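Local coordinates for protein tryptophan synthase alpha chain (Chlamydia trachomatis, PDB 6V82) that probably cleaves indoleglycerol phosphate to indole and glyceraldehyde 3-phosphate, the alpha-subunit half of the last step of tryptophan biosynthesis, at residues Y27-G38 against S238-Q248; L146-A154 against I164-I175. All blocks are in the same frame, centred on the assembly; numbering follows the deposited sequence.

Interaction 1. Residues Y27-G38 against S238-Q248; sequences YTIEAAKALIQG and SSVETLTALAQ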
loop_
_atom_site.group_PDB
_atom_site.type_symbol
_atom_site.label_atom_id
_atom_site.label_comp_id
_atom_site.label_asym_id
_atom_site.label_seq_id
_atom_site.Cartn_x
_atom_site.Cartn_y
_atom_site.Cartn_z
ATOM N N TYR A 27 30.184 -40.916 -15.243
ATOM C CA TYR A 27 28.909 -41.562 -14.973
ATOM C C TYR A 27 28.025 -41.562 -16.211
ATOM O O TYR A 27 27.381 -42.573 -16.523
ATOM C CB TYR A 27 28.193 -40.881 -13.807
ATOM C CG TYR A 27 26.899 -41.567 -13.505
ATOM C CD1 TYR A 27 26.868 -42.691 -12.688
ATOM C CD2 TYR A 27 25.715 -41.135 -14.085
ATOM C CE1 TYR A 27 25.689 -43.348 -12.437
ATOM C CE2 TYR A 27 24.536 -41.780 -13.847
ATOM C CZ TYR A 27 24.525 -42.888 -13.021
ATOM O OH TYR A 27 23.337 -43.530 -12.777
ATOM N N THR A 28 27.980 -40.435 -16.929
ATOM C CA THR A 28 27.142 -40.375 -18.122
ATOM C C THR A 28 27.563 -41.442 -19.120
ATOM O O THR A 28 26.716 -42.085 -19.750
ATOM C CB THR A 28 27.214 -38.990 -18.770
ATOM O OG1 THR A 28 26.852 -37.981 -17.821
ATOM C CG2 THR A 28 26.272 -38.919 -19.943
ATOM N N ILE A 29 28.875 -41.651 -19.261
ATOM C CA ILE A 29 29.373 -42.662 -20.180
ATOM C C ILE A 29 28.999 -44.048 -19.686
ATOM O O ILE A 29 28.575 -44.905 -20.468
ATOM C CB ILE A 29 30.896 -42.523 -20.358
ATOM C CG1 ILE A 29 31.233 -41.189 -21.020
ATOM C CG2 ILE A 29 31.439 -43.692 -21.158
ATOM C CD1 ILE A 29 32.701 -40.838 -20.930
ATOM N N GLU A 30 29.147 -44.285 -18.378
ATOM C CA GLU A 30 28.743 -45.565 -17.800
ATOM C C GLU A 30 27.256 -45.820 -18.002
ATOM O O GLU A 30 26.862 -46.923 -18.389
ATOM C CB GLU A 30 29.092 -45.615 -16.313
ATOM C CG GLU A 30 30.555 -45.830 -16.062
ATOM C CD GLU A 30 31.154 -46.836 -17.031
ATOM O OE1 GLU A 30 31.975 -46.426 -17.884
ATOM O OE2 GLU A 30 30.790 -48.034 -16.947
ATOM N N ALA A 31 26.411 -44.809 -17.753
ATOM C CA ALA A 31 24.973 -45.018 -17.905
ATOM C C ALA A 31 24.624 -45.350 -19.355
ATOM O O ALA A 31 23.828 -46.265 -19.617
ATOM C CB ALA A 31 24.193 -43.794 -17.414
ATOM N N ALA A 32 25.252 -44.649 -20.309
ATOM C CA ALA A 32 25.019 -44.930 -21.721
ATOM C C ALA A 32 25.405 -46.363 -22.076
ATOM O O ALA A 32 24.653 -47.056 -22.773
ATOM C CB ALA A 32 25.785 -43.929 -22.580
ATOM N N LYS A 33 26.568 -46.833 -21.601
ATOM C CA LYS A 33 26.921 -48.236 -21.804
ATOM C C LYS A 33 25.838 -49.154 -21.256
ATOM O O LYS A 33 25.455 -50.134 -21.904
ATOM C CB LYS A 33 28.255 -48.571 -21.135
ATOM C CG LYS A 33 29.498 -48.030 -21.814
ATOM C CD LYS A 33 30.749 -48.547 -21.105
ATOM C CE LYS A 33 31.904 -47.540 -21.185
ATOM N NZ LYS A 33 33.165 -48.064 -20.564
ATOM N N ALA A 34 25.334 -48.846 -20.057
ATOM C CA ALA A 34 24.353 -49.710 -19.409
ATOM C C ALA A 34 23.067 -49.789 -20.220
ATOM O O ALA A 34 22.440 -50.857 -20.303
ATOM C CB ALA A 34 24.077 -49.203 -17.993
ATOM N N LEU A 35 22.663 -48.674 -20.837
ATOM C CA LEU A 35 21.430 -48.679 -21.622
ATOM C C LEU A 35 21.614 -49.457 -22.916
ATOM O O LEU A 35 20.706 -50.173 -23.359
ATOM C CB LEU A 35 20.974 -47.246 -21.927
ATOM C CG LEU A 35 20.469 -46.415 -20.748
ATOM C CD1 LEU A 35 19.836 -45.153 -21.249
ATOM C CD2 LEU A 35 19.498 -47.241 -19.926
ATOM N N ILE A 36 22.785 -49.321 -23.536
ATOM C CA ILE A 36 23.071 -50.059 -24.758
ATOM C C ILE A 36 23.068 -51.554 -24.476
ATOM O O ILE A 36 22.419 -52.331 -25.185
ATOM C CB ILE A 36 24.403 -49.583 -25.362
ATOM C CG1 ILE A 36 24.242 -48.152 -25.874
ATOM C CG2 ILE A 36 24.853 -50.516 -26.465
ATOM C CD1 ILE A 36 25.538 -47.526 -26.288
ATOM N N GLN A 37 23.753 -51.976 -23.408
ATOM C CA GLN A 37 23.738 -53.390 -23.041
ATOM C C GLN A 37 22.341 -53.854 -22.673
ATOM O O GLN A 37 22.030 -55.044 -22.803
ATOM C CB GLN A 37 24.684 -53.649 -21.876
ATOM C CG GLN A 37 26.106 -53.285 -22.176
ATOM C CD GLN A 37 26.985 -53.398 -20.962
ATOM O OE1 GLN A 37 26.683 -52.829 -19.909
ATOM N NE2 GLN A 37 28.080 -54.145 -21.093
ATOM N N GLY A 38 21.495 -52.938 -22.202
ATOM C CA GLY A 38 20.124 -53.257 -21.873
ATOM C C GLY A 38 19.179 -53.325 -23.045
ATOM O O GLY A 38 17.997 -53.625 -22.849
ATOM N N SER A 238 21.772 -45.229 -8.256
ATOM C CA SER A 238 22.531 -44.791 -9.418
ATOM C C SER A 238 23.436 -45.874 -9.991
ATOM O O SER A 238 24.046 -45.646 -11.044
ATOM C CB SER A 238 23.358 -43.550 -9.065
ATOM O OG SER A 238 24.012 -43.721 -7.819
ATOM N N SER A 239 23.543 -47.034 -9.337
ATOM C CA SER A 239 24.372 -48.113 -9.867
ATOM C C SER A 239 23.843 -48.529 -11.234
ATOM O O SER A 239 22.672 -48.900 -11.367
ATOM C CB SER A 239 24.390 -49.299 -8.901
ATOM O OG SER A 239 23.206 -50.058 -9.012
ATOM N N VAL A 240 24.702 -48.449 -12.256
ATOM C CA VAL A 240 24.212 -48.487 -13.632
ATOM C C VAL A 240 23.671 -49.855 -14.028
ATOM O O VAL A 240 22.925 -49.959 -15.010
ATOM C CB VAL A 240 25.313 -48.023 -14.599
ATOM C CG1 VAL A 240 25.509 -46.514 -14.465
ATOM C CG2 VAL A 240 26.613 -48.772 -14.338
ATOM N N GLU A 241 24.016 -50.907 -13.285
ATOM C CA GLU A 241 23.408 -52.216 -13.512
ATOM C C GLU A 241 21.888 -52.127 -13.518
ATOM O O GLU A 241 21.224 -52.777 -14.333
ATOM C CB GLU A 241 23.877 -53.202 -12.438
ATOM C CG GLU A 241 25.343 -53.604 -12.544
ATOM C CD GLU A 241 26.311 -52.469 -12.227
ATOM O OE1 GLU A 241 25.858 -51.391 -11.781
ATOM O OE2 GLU A 241 27.532 -52.657 -12.427
ATOM N N THR A 242 21.317 -51.315 -12.622
ATOM C CA THR A 242 19.865 -51.190 -12.560
ATOM C C THR A 242 19.296 -50.479 -13.780
ATOM O O THR A 242 18.091 -50.588 -14.033
ATOM C CB THR A 242 19.434 -50.451 -11.286
ATOM O OG1 THR A 242 19.845 -49.083 -11.360
ATOM C CG2 THR A 242 20.046 -51.084 -10.055
ATOM N N LEU A 243 20.126 -49.755 -14.541
ATOM C CA LEU A 243 19.664 -49.170 -15.799
ATOM C C LEU A 243 19.557 -50.227 -16.892
ATOM O O LEU A 243 18.558 -50.280 -17.624
ATOM C CB LEU A 243 20.602 -48.051 -16.232
ATOM C CG LEU A 243 20.596 -46.824 -15.340
ATOM C CD1 LEU A 243 21.606 -45.802 -15.858
ATOM C CD2 LEU A 243 19.201 -46.246 -15.316
ATOM N N THR A 244 20.585 -51.068 -17.024
ATOM C CA THR A 244 20.485 -52.224 -17.902
ATOM C C THR A 244 19.219 -53.020 -17.597
ATOM O O THR A 244 18.406 -53.285 -18.491
ATOM C CB THR A 244 21.729 -53.100 -17.748
ATOM O OG1 THR A 244 22.897 -52.309 -17.996
ATOM C CG2 THR A 244 21.682 -54.272 -18.718
ATOM N N ALA A 245 19.021 -53.364 -16.318
ATOM C CA ALA A 245 17.856 -54.144 -15.907
ATOM C C ALA A 245 16.553 -53.436 -16.252
ATOM O O ALA A 245 15.614 -54.063 -16.754
ATOM C CB ALA A 245 17.926 -54.428 -14.410
ATOM N N LEU A 246 16.477 -52.130 -15.990
ATOM C CA LEU A 246 15.250 -51.389 -16.274
ATOM C C LEU A 246 14.929 -51.401 -17.764
ATOM O O LEU A 246 13.768 -51.585 -18.153
ATOM C CB LEU A 246 15.375 -49.952 -15.765
ATOM C CG LEU A 246 14.160 -49.059 -16.011
ATOM C CD1 LEU A 246 12.908 -49.720 -15.445
ATOM C CD2 LEU A 246 14.364 -47.674 -15.405
ATOM N N ALA A 247 15.945 -51.198 -18.610
ATOM C CA ALA A 247 15.756 -51.293 -20.053
ATOM C C ALA A 247 15.165 -52.641 -20.439
ATOM O O ALA A 247 14.224 -52.720 -21.239
ATOM C CB ALA A 247 17.090 -51.083 -20.767
ATOM N N GLN A 248 15.709 -53.718 -19.868
ATOM C CA GLN A 248 15.310 -55.058 -20.275
ATOM C C GLN A 248 13.852 -55.335 -19.942
ATOM O O GLN A 248 13.182 -56.061 -20.683
ATOM C CB GLN A 248 16.225 -56.098 -19.623
ATOM C CG GLN A 248 17.683 -56.017 -20.090
ATOM C CD GLN A 248 18.628 -56.918 -19.294
ATOM O OE1 GLN A 248 18.359 -57.269 -18.142
ATOM N NE2 GLN A 248 19.740 -57.293 -19.910
#
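Leu243 drops into a hollow formed by Tyr27, Ala31, Ala34 and Leu35, a knob-into-hole contact between two outer helices of the TIM barrel. Helix 27-37 follows the first strand of the barrel, and the helix of 238-248 is the last in the chain, so the contact helps close the ring of helices where its two ends meet. The segment axes come within 7.5 Å and cross at -32°, near enough to parallel for contacts to run from one end to the other.

Followed outward, Leu243 first sets CB beside Leu35 CD2 and Ala34 CB. Its CG stands anti to the carbonyl carbon (chi1 -67°), and from there CD1 extends to Ala31, 3.6 Å from Ala31 CB and near Tyr27 OH. Three residues earlier, Val240 CG1 rests against Ala31 CA and Tyr27 CE1, 3.8 Å from each.

Hydrogen bonds pin the packing at two places. The Tyr27 side chain, with CG anti to its own nitrogen (chi1 -178°), reaches across to donate from OH to a lone pair of Ser238 O at 2.8 Å, in the carbonyl plane. Farther along, Thr244 OG1 donates to Ala34 O at 2.8 Å. That oxygen also accepts from its helical partner Gly38 N, which arrives from the opposite face of the carbonyl plane. The backbones come together just past the end of helix 27-37, where Gly38 CA lies 4.1 Å from Thr244 CA. With no side chain there, Thr244 CG2 settles 3.7 Å from Gly38 CA, and Ala247 CB sits 3.4 Å from Gly38 O.

Interaction 2. Residues L146-A154 against I164-I175; sequences LDPILLISA and IQEYARGFLYYI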
loop_
_atom_site.group_PDB
_atom_site.type_symbol
_atom_site.label_atom_id
_atom_site.label_comp_id
_atom_site.label_asym_id
_atom_site.label_seq_id
_atom_site.Cartn_x
_atom_site.Cartn_y
_atom_site.Cartn_z
ATOM N N LEU A 146 24.711 -33.713 -40.134
ATOM C CA LEU A 146 23.875 -34.103 -39.014
ATOM C C LEU A 146 22.420 -34.112 -39.455
ATOM O O LEU A 146 21.998 -33.293 -40.278
ATOM C CB LEU A 146 24.063 -33.149 -37.834
ATOM C CG LEU A 146 25.450 -33.096 -37.204
ATOM C CD1 LEU A 146 25.585 -31.863 -36.324
ATOM C CD2 LEU A 146 25.710 -34.354 -36.400
ATOM N N ASP A 147 21.651 -35.054 -38.908
ATOM C CA ASP A 147 20.232 -35.157 -39.228
ATOM C C ASP A 147 19.421 -34.259 -38.305
ATOM O O ASP A 147 19.429 -34.481 -37.085
ATOM C CB ASP A 147 19.747 -36.588 -39.089
ATOM C CG ASP A 147 20.258 -37.484 -40.189
ATOM O OD1 ASP A 147 20.738 -36.945 -41.209
ATOM O OD2 ASP A 147 20.172 -38.721 -40.033
ATOM N N PRO A 148 18.710 -33.260 -38.826
ATOM C CA PRO A 148 17.785 -32.491 -37.980
ATOM C C PRO A 148 16.547 -33.322 -37.663
ATOM O O PRO A 148 15.834 -33.772 -38.565
ATOM C CB PRO A 148 17.446 -31.268 -38.841
ATOM C CG PRO A 148 18.379 -31.319 -40.026
ATOM C CD PRO A 148 18.747 -32.751 -40.205
ATOM N N ILE A 149 16.299 -33.531 -36.371
ATOM C CA ILE A 149 15.197 -34.362 -35.895
ATOM C C ILE A 149 14.063 -33.433 -35.487
ATOM O O ILE A 149 14.146 -32.749 -34.460
ATOM C CB ILE A 149 15.626 -35.253 -34.725
ATOM C CG1 ILE A 149 16.923 -35.979 -35.048
ATOM C CG2 ILE A 149 14.560 -36.276 -34.438
ATOM C CD1 ILE A 149 16.806 -36.927 -36.230
ATOM N N LEU A 150 12.994 -33.409 -36.274
ATOM C CA LEU A 150 11.932 -32.431 -36.089
ATOM C C LEU A 150 10.713 -33.095 -35.459
ATOM O O LEU A 150 10.611 -34.320 -35.412
ATOM C CB LEU A 150 11.568 -31.783 -37.427
ATOM C CG LEU A 150 12.361 -30.539 -37.842
ATOM C CD1 LEU A 150 13.856 -30.731 -37.694
ATOM C CD2 LEU A 150 12.024 -30.155 -39.273
ATOM N N LEU A 151 9.796 -32.265 -34.953
ATOM C CA LEU A 151 8.591 -32.716 -34.261
ATOM C C LEU A 151 7.353 -32.159 -34.957
ATOM O O LEU A 151 7.281 -30.957 -35.234
ATOM C CB LEU A 151 8.587 -32.278 -32.793
ATOM C CG LEU A 151 9.493 -32.978 -31.773
ATOM C CD1 LEU A 151 10.892 -32.406 -31.761
ATOM C CD2 LEU A 151 8.869 -32.858 -30.393
ATOM N N ILE A 152 6.377 -33.026 -35.239
ATOM C CA ILE A 152 5.146 -32.591 -35.880
ATOM C C ILE A 152 3.961 -33.023 -35.035
ATOM O O ILE A 152 4.025 -33.977 -34.258
ATOM C CB ILE A 152 4.991 -33.120 -37.319
ATOM C CG1 ILE A 152 4.926 -34.638 -37.334
ATOM C CG2 ILE A 152 6.138 -32.648 -38.189
ATOM C CD1 ILE A 152 5.267 -35.216 -38.683
ATOM N N SER A 153 2.874 -32.288 -35.202
ATOM C CA SER A 153 1.621 -32.506 -34.507
ATOM C C SER A 153 0.522 -32.706 -35.545
ATOM O O SER A 153 0.726 -32.492 -36.746
ATOM C CB SER A 153 1.305 -31.318 -33.585
ATOM O OG SER A 153 0.290 -31.649 -32.653
ATOM N N ALA A 154 -0.657 -33.135 -35.082
ATOM C CA ALA A 154 -1.785 -33.269 -35.997
ATOM C C ALA A 154 -2.122 -31.931 -36.643
ATOM O O ALA A 154 -2.370 -31.855 -37.853
ATOM C CB ALA A 154 -2.996 -33.834 -35.264
ATOM N N ILE A 164 8.969 -28.448 -43.061
ATOM C CA ILE A 164 9.393 -29.551 -42.203
ATOM C C ILE A 164 9.988 -30.669 -43.043
ATOM O O ILE A 164 11.029 -31.237 -42.696
ATOM C CB ILE A 164 8.230 -30.057 -41.330
ATOM C CG1 ILE A 164 7.750 -28.950 -40.399
ATOM C CG2 ILE A 164 8.676 -31.246 -40.501
ATOM C CD1 ILE A 164 6.821 -29.427 -39.307
ATOM N N GLN A 165 9.351 -30.989 -44.172
ATOM C CA GLN A 165 9.898 -31.987 -45.087
ATOM C C GLN A 165 11.232 -31.545 -45.674
ATOM O O GLN A 165 12.094 -32.383 -45.965
ATOM C CB GLN A 165 8.895 -32.265 -46.202
ATOM C CG GLN A 165 9.308 -33.333 -47.172
ATOM C CD GLN A 165 8.196 -33.653 -48.128
ATOM O OE1 GLN A 165 7.043 -33.283 -47.898
ATOM N NE2 GLN A 165 8.526 -34.337 -49.214
ATOM N N GLU A 166 11.418 -30.235 -45.852
ATOM C CA GLU A 166 12.682 -29.710 -46.355
ATOM C C GLU A 166 13.855 -30.138 -45.477
ATOM O O GLU A 166 14.859 -30.660 -45.974
ATOM C CB GLU A 166 12.603 -28.187 -46.442
ATOM C CG GLU A 166 13.859 -27.515 -46.957
ATOM C CD GLU A 166 13.801 -27.238 -48.444
ATOM O OE1 GLU A 166 13.234 -28.072 -49.190
ATOM O OE2 GLU A 166 14.313 -26.176 -48.862
ATOM N N TYR A 167 13.738 -29.942 -44.161
ATOM C CA TYR A 167 14.869 -30.119 -43.258
ATOM C C TYR A 167 14.887 -31.452 -42.514
ATOM O O TYR A 167 15.941 -31.826 -41.986
ATOM C CB TYR A 167 14.905 -28.974 -42.238
ATOM C CG TYR A 167 15.148 -27.624 -42.877
ATOM C CD1 TYR A 167 16.350 -27.351 -43.520
ATOM C CD2 TYR A 167 14.179 -26.624 -42.846
ATOM C CE1 TYR A 167 16.585 -26.126 -44.110
ATOM C CE2 TYR A 167 14.404 -25.389 -43.438
ATOM C CZ TYR A 167 15.611 -25.149 -44.068
ATOM O OH TYR A 167 15.864 -23.935 -44.653
ATOM N N ALA A 168 13.777 -32.180 -42.459
ATOM C CA ALA A 168 13.739 -33.407 -41.673
ATOM C C ALA A 168 14.608 -34.489 -42.301
ATOM O O ALA A 168 14.588 -34.699 -43.515
ATOM C CB ALA A 168 12.304 -33.912 -41.530
ATOM N N ARG A 169 15.383 -35.167 -41.458
ATOM C CA ARG A 169 16.186 -36.319 -41.850
ATOM C C ARG A 169 16.130 -37.348 -40.730
ATOM O O ARG A 169 15.802 -37.031 -39.585
ATOM C CB ARG A 169 17.660 -35.953 -42.123
ATOM C CG ARG A 169 17.901 -34.871 -43.166
ATOM C CD ARG A 169 17.562 -35.355 -44.563
ATOM N NE ARG A 169 18.021 -34.410 -45.571
ATOM C CZ ARG A 169 17.283 -33.419 -46.061
ATOM N NH1 ARG A 169 16.036 -33.244 -45.638
ATOM N NH2 ARG A 169 17.797 -32.603 -46.977
ATOM N N GLY A 170 16.473 -38.587 -41.064
ATOM C CA GLY A 170 16.497 -39.644 -40.069
ATOM C C GLY A 170 15.129 -40.196 -39.701
ATOM O O GLY A 170 14.730 -41.258 -40.192
ATOM N N PHE A 171 14.418 -39.496 -38.816
ATOM C CA PHE A 171 13.057 -39.860 -38.446
ATOM C C PHE A 171 12.384 -38.617 -37.885
ATOM O O PHE A 171 13.044 -37.632 -37.544
ATOM C CB PHE A 171 13.026 -41.005 -37.434
ATOM C CG PHE A 171 13.558 -40.622 -36.083
ATOM C CD1 PHE A 171 12.697 -40.280 -35.055
ATOM C CD2 PHE A 171 14.925 -40.589 -35.846
ATOM C CE1 PHE A 171 13.183 -39.917 -33.807
ATOM C CE2 PHE A 171 15.421 -40.228 -34.600
ATOM C CZ PHE A 171 14.544 -39.892 -33.579
ATOM N N LEU A 172 11.059 -38.678 -37.799
ATOM C CA LEU A 172 10.238 -37.592 -37.281
ATOM C C LEU A 172 9.591 -38.018 -35.978
ATOM O O LEU A 172 9.028 -39.115 -35.885
ATOM C CB LEU A 172 9.145 -37.195 -38.266
ATOM C CG LEU A 172 9.511 -36.122 -39.273
ATOM C CD1 LEU A 172 8.381 -35.994 -40.275
ATOM C CD2 LEU A 172 9.757 -34.806 -38.560
ATOM N N TYR A 173 9.666 -37.152 -34.982
ATOM C CA TYR A 173 8.851 -37.326 -33.800
ATOM C C TYR A 173 7.444 -36.812 -34.069
ATOM O O TYR A 173 7.246 -35.819 -34.774
ATOM C CB TYR A 173 9.450 -36.584 -32.619
ATOM C CG TYR A 173 10.562 -37.301 -31.907
ATOM C CD1 TYR A 173 10.362 -38.558 -31.365
ATOM C CD2 TYR A 173 11.796 -36.692 -31.722
ATOM C CE1 TYR A 173 11.370 -39.204 -30.687
ATOM C CE2 TYR A 173 12.807 -37.324 -31.040
ATOM C CZ TYR A 173 12.589 -38.584 -30.525
ATOM O OH TYR A 173 13.596 -39.230 -29.846
ATOM N N TYR A 174 6.467 -37.497 -33.489
ATOM C CA TYR A 174 5.061 -37.170 -33.654
ATOM C C TYR A 174 4.422 -37.061 -32.280
ATOM O O TYR A 174 4.613 -37.944 -31.439
ATOM C CB TYR A 174 4.361 -38.236 -34.494
ATOM C CG TYR A 174 2.989 -37.834 -34.920
ATOM C CD1 TYR A 174 1.889 -38.134 -34.131
ATOM C CD2 TYR A 174 2.785 -37.139 -36.104
ATOM C CE1 TYR A 174 0.623 -37.763 -34.503
ATOM C CE2 TYR A 174 1.512 -36.759 -36.494
ATOM C CZ TYR A 174 0.430 -37.077 -35.684
ATOM O OH TYR A 174 -0.852 -36.712 -36.039
ATOM N N ILE A 175 3.687 -35.977 -32.046
ATOM C CA ILE A 175 2.983 -35.771 -30.778
ATOM C C ILE A 175 1.484 -35.838 -31.032
ATOM O O ILE A 175 0.875 -34.812 -31.360
ATOM C CB ILE A 175 3.336 -34.424 -30.131
ATOM C CG1 ILE A 175 4.790 -34.050 -30.395
ATOM C CG2 ILE A 175 3.064 -34.481 -28.642
ATOM C CD1 ILE A 175 5.124 -32.651 -29.951
HETATM O O HOH W 1 13.361 -34.941 -38.521
#
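Asp147 lays its carboxylate against the aliphatic start of Arg169, OD1 3.4 Å from Arg169 CB, at the beginning of a right-handed beta-alpha-beta unit of the TIM barrel: strand 147-153, helix 158-167 and parallel strand 172-175. The guanidinium turns elsewhere, its NH1 donating to Glu166 O and Ala168 O. Pro148 follows, packing its ring on Tyr167 O while its own carbonyl accepts from Arg169 N.

Ile149 brings CG2 over one face of the Phe171 ring, 4.0 Å from the centroid, a CH-pi contact; the same methyl also reaches Tyr173 CD2. Where the strand is interrupted around Leu150, a water links the two segments: it accepts from Leu150 N at 2.7 Å and lies close to Pro148 O and Phe171 O. Leu150 CD2 meets Ile164 CG2 of the helix, and Leu150 O accepts from Tyr173 N at 3.0 Å.

Leu151 and Ile152 pair in parallel with Tyr173 and Tyr174. Leu151 lies beside Tyr173, whose OH is hydrogen-bonded to Glu44. Ile152 turns to the helix side of the sheet: its N donates to Tyr173 O and its O accepts from Ile175 N. With CG1 between the backbone N and carbonyl carbon (chi1 62°), its branches divide: CG2 meets Ile164 CD1, CD1 meets Leu172, and CG1 lies 3.5 Å from Tyr174 CD2. At the end, Ala154 CB touches Tyr174 OH at 3.7 Å.

Interactions 1 and 2 lie on opposite sides of the chain's centre, their centres 28 Å apart and their nearest atoms about 12 Å apart, without touching. Along the chain, 146-154 and 164-175 fall inside the long loop closed by 27-38 with 238-248: one contact joins the helix after the first strand to the last helix, the other neighbouring elements between them. Their distances from the predicted proton acceptor Glu44 differ. Tyr173 of interaction 2 is hydrogen-bonded to it. The side chain of Leu35 is about 9 Å from that of Glu44. Leu151 is about 9 Å from Asp55, the other predicted acceptor, side chain to side chain. The Tyr27 side chain is about 6 Å from a bound sulfate, probably from the crystallisation liquor.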